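Local coordinates for putative capsid protein of prophage (Escherichia coli CFT073, PDB 3BQW), which probably serves as a major capsid protein, forming the head shell of a phage carried as a prophage in the bacterial genome, at residues Thr146-Ile151 against Glu160-Ile165. Sequence-based numbering, arbitrary orientation.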
loop_
_atom_site.group_PDB
_atom_site.type_symbol
_atom_site.label_atom_id
_atom_site.label_comp_id
_atom_site.label_asym_id
_atom_site.label_seq_id
_atom_site.Cartn_x
_atom_site.Cartn_y
_atom_site.Cartn_z
ATOM N N THR A 146 -1.524 -11.927 -6.362
ATOM C CA THR A 146 -0.793 -12.654 -7.415
ATOM C C THR A 146 0.463 -13.351 -6.903
ATOM O O THR A 146 1.090 -14.075 -7.650
ATOM C CB THR A 146 -0.331 -11.702 -8.555
ATOM O OG1 THR A 146 0.724 -10.831 -8.087
ATOM C CG2 THR A 146 -1.506 -10.882 -9.124
ATOM N N GLY A 147 0.857 -13.085 -5.659
ATOM C CA GLY A 147 2.144 -13.536 -5.121
ATOM C C GLY A 147 3.380 -12.876 -5.700
ATOM O O GLY A 147 4.495 -13.283 -5.375
ATOM N N LYS A 148 3.206 -11.881 -6.563
ATOM C CA LYS A 148 4.339 -11.259 -7.264
ATOM C C LYS A 148 4.354 -9.722 -7.265
ATOM O O LYS A 148 3.317 -9.056 -7.266
ATOM C CB LYS A 148 4.389 -11.736 -8.708
ATOM C CG LYS A 148 4.582 -13.237 -8.850
ATOM C CD LYS A 148 4.085 -13.696 -10.209
ATOM C CE LYS A 148 4.473 -15.128 -10.451
ATOM N NZ LYS A 148 4.091 -15.497 -11.830
ATOM N N ASN A 149 5.571 -9.181 -7.264
ATOM C CA ASN A 149 5.830 -7.767 -7.464
ATOM C C ASN A 149 6.859 -7.586 -8.576
ATOM O O ASN A 149 7.865 -8.327 -8.641
ATOM C CB ASN A 149 6.419 -7.127 -6.199
ATOM C CG ASN A 149 5.429 -7.001 -5.069
ATOM O OD1 ASN A 149 4.193 -7.066 -5.255
ATOM N ND2 ASN A 149 5.963 -6.812 -3.875
ATOM N N ILE A 150 6.631 -6.574 -9.415
ATOM C CA ILE A 150 7.654 -6.078 -10.326
ATOM C C ILE A 150 8.334 -4.874 -9.700
ATOM O O ILE A 150 7.694 -3.883 -9.403
ATOM C CB ILE A 150 7.078 -5.720 -11.694
ATOM C CG1 ILE A 150 6.673 -7.010 -12.417
ATOM C CG2 ILE A 150 8.133 -4.908 -12.551
ATOM C CD1 ILE A 150 5.630 -6.818 -13.491
ATOM N N ILE A 151 9.640 -4.988 -9.475
ATOM C CA ILE A 151 10.404 -3.969 -8.778
ATOM C C ILE A 151 11.230 -3.161 -9.785
ATOM O O ILE A 151 11.960 -3.720 -10.607
ATOM C CB ILE A 151 11.318 -4.607 -7.688
ATOM C CG1 ILE A 151 10.504 -5.510 -6.732
ATOM C CG2 ILE A 151 12.136 -3.535 -6.917
ATOM C CD1 ILE A 151 9.203 -4.882 -6.168
ATOM N N GLU A 160 11.554 -9.247 -10.975
ATOM C CA GLU A 160 10.349 -9.773 -10.322
ATOM C C GLU A 160 10.712 -10.427 -8.995
ATOM O O GLU A 160 11.691 -11.145 -8.902
ATOM C CB GLU A 160 9.621 -10.789 -11.215
ATOM C CG GLU A 160 8.365 -11.377 -10.563
ATOM C CD GLU A 160 7.862 -12.617 -11.244
ATOM O OE1 GLU A 160 8.440 -13.713 -11.013
ATOM O OE2 GLU A 160 6.868 -12.501 -11.993
ATOM N N ILE A 161 9.916 -10.125 -7.970
ATOM C CA ILE A 161 9.891 -10.873 -6.722
ATOM C C ILE A 161 8.673 -11.776 -6.776
ATOM O O ILE A 161 7.558 -11.318 -7.087
ATOM C CB ILE A 161 9.722 -9.964 -5.472
ATOM C CG1 ILE A 161 10.940 -9.083 -5.271
ATOM C CG2 ILE A 161 9.502 -10.808 -4.217
ATOM C CD1 ILE A 161 10.683 -7.920 -4.261
ATOM N N ASP A 162 8.883 -13.039 -6.449
ATOM C CA ASP A 162 7.813 -14.010 -6.397
ATOM C C ASP A 162 7.819 -14.696 -5.027
ATOM O O ASP A 162 8.767 -15.400 -4.666
ATOM C CB ASP A 162 7.979 -15.024 -7.524
ATOM C CG ASP A 162 6.824 -15.983 -7.637
ATOM O OD1 ASP A 162 5.805 -15.819 -6.921
ATOM O OD2 ASP A 162 6.931 -16.921 -8.468
ATOM N N TRP A 163 6.758 -14.446 -4.273
ATOM C CA TRP A 163 6.547 -15.053 -2.949
ATOM C C TRP A 163 5.967 -16.467 -3.057
ATOM O O TRP A 163 5.805 -17.137 -2.048
ATOM C CB TRP A 163 5.617 -14.187 -2.127
ATOM C CG TRP A 163 6.119 -12.749 -1.956
ATOM C CD1 TRP A 163 5.602 -11.619 -2.540
ATOM C CD2 TRP A 163 7.254 -12.325 -1.184
ATOM N NE1 TRP A 163 6.340 -10.515 -2.154
ATOM C CE2 TRP A 163 7.348 -10.913 -1.319
ATOM C CE3 TRP A 163 8.198 -12.996 -0.388
ATOM C CZ2 TRP A 163 8.337 -10.165 -0.687
ATOM C CZ3 TRP A 163 9.184 -12.252 0.243
ATOM C CH2 TRP A 163 9.248 -10.842 0.088
ATOM N N LYS A 164 5.668 -16.889 -4.290
ATOM C CA LYS A 164 5.237 -18.249 -4.638
ATOM C C LYS A 164 3.939 -18.585 -3.910
ATOM O O LYS A 164 3.889 -19.508 -3.098
ATOM C CB LYS A 164 6.326 -19.312 -4.345
ATOM C CG LYS A 164 7.687 -19.141 -5.076
ATOM C CD LYS A 164 7.872 -20.000 -6.328
ATOM C CE LYS A 164 9.368 -20.306 -6.634
ATOM N NZ LYS A 164 9.643 -20.596 -8.097
ATOM N N ILE A 165 2.885 -17.831 -4.190
ATOM C CA ILE A 165 1.592 -18.163 -3.608
ATOM C C ILE A 165 1.108 -19.459 -4.305
ATOM O O ILE A 165 1.286 -19.614 -5.513
ATOM C CB ILE A 165 0.592 -16.972 -3.703
ATOM C CG1 ILE A 165 -0.509 -17.135 -2.642
ATOM C CG2 ILE A 165 0.019 -16.816 -5.115
ATOM C CD1 ILE A 165 -1.583 -16.052 -2.667
HETATM O O HOH W 1 3.285 -16.420 -6.604
HETATM O O HOH W 2 6.152 -14.451 -13.604
#
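The aliphatic stem of Lys148, more than its ammonium, meets Asp162 and Glu160, which rise from the neighbouring strand on the same face. Lys148 and Asp162 run alongside each other in the same direction: CG of Lys148 is 3.4 Å from OD1 of Asp162. Glu160 slants across the same stem, with OE2 3.5 Å from CD of Lys148. The charged ends form no salt bridge, NZ of Lys148 standing 4.1 Å from OE2 of Glu160; a water links them, accepting from the lysine and donating to the carboxylate. Both acids pair directly with Arg73, so this face carries a small charge network.

The backbone beneath is a beta hairpin whose first strand, 148-151, is an edge strand of a four-stranded antiparallel sheet within this chain, entered straight from helix 113-146 through Gly147, whose phi is positive. Asn149 N donates to Ile161 O at 2.9 Å; Ile161 N returns a bond to Asn149 O at 2.8 Å. Past the strand end, N of Trp163 donates to O of Gly147 at 2.8 Å (N-H...O 158°), while Asp162 OD1 closes an Asx turn by taking N of Lys164 from above the carboxylate plane. Water bonded to that same OD1 also accepts from N of Ile165.

Asn149 and Ile161 share the opposite face; Asn149 packs on helix 113-146 and Ile161 on strand 327-338, which the Trp163 ring from the following loop also touches. CG2 of Ile161 sits 3.6 Å above the Trp163 ring plane, displaced from the ring centre to its margin. With CG1 beside its backbone N (chi1 -67°) and an extended chi2, Ile161 delivers CD1 tightly against CG1 of Ile151, 3.5 Å away.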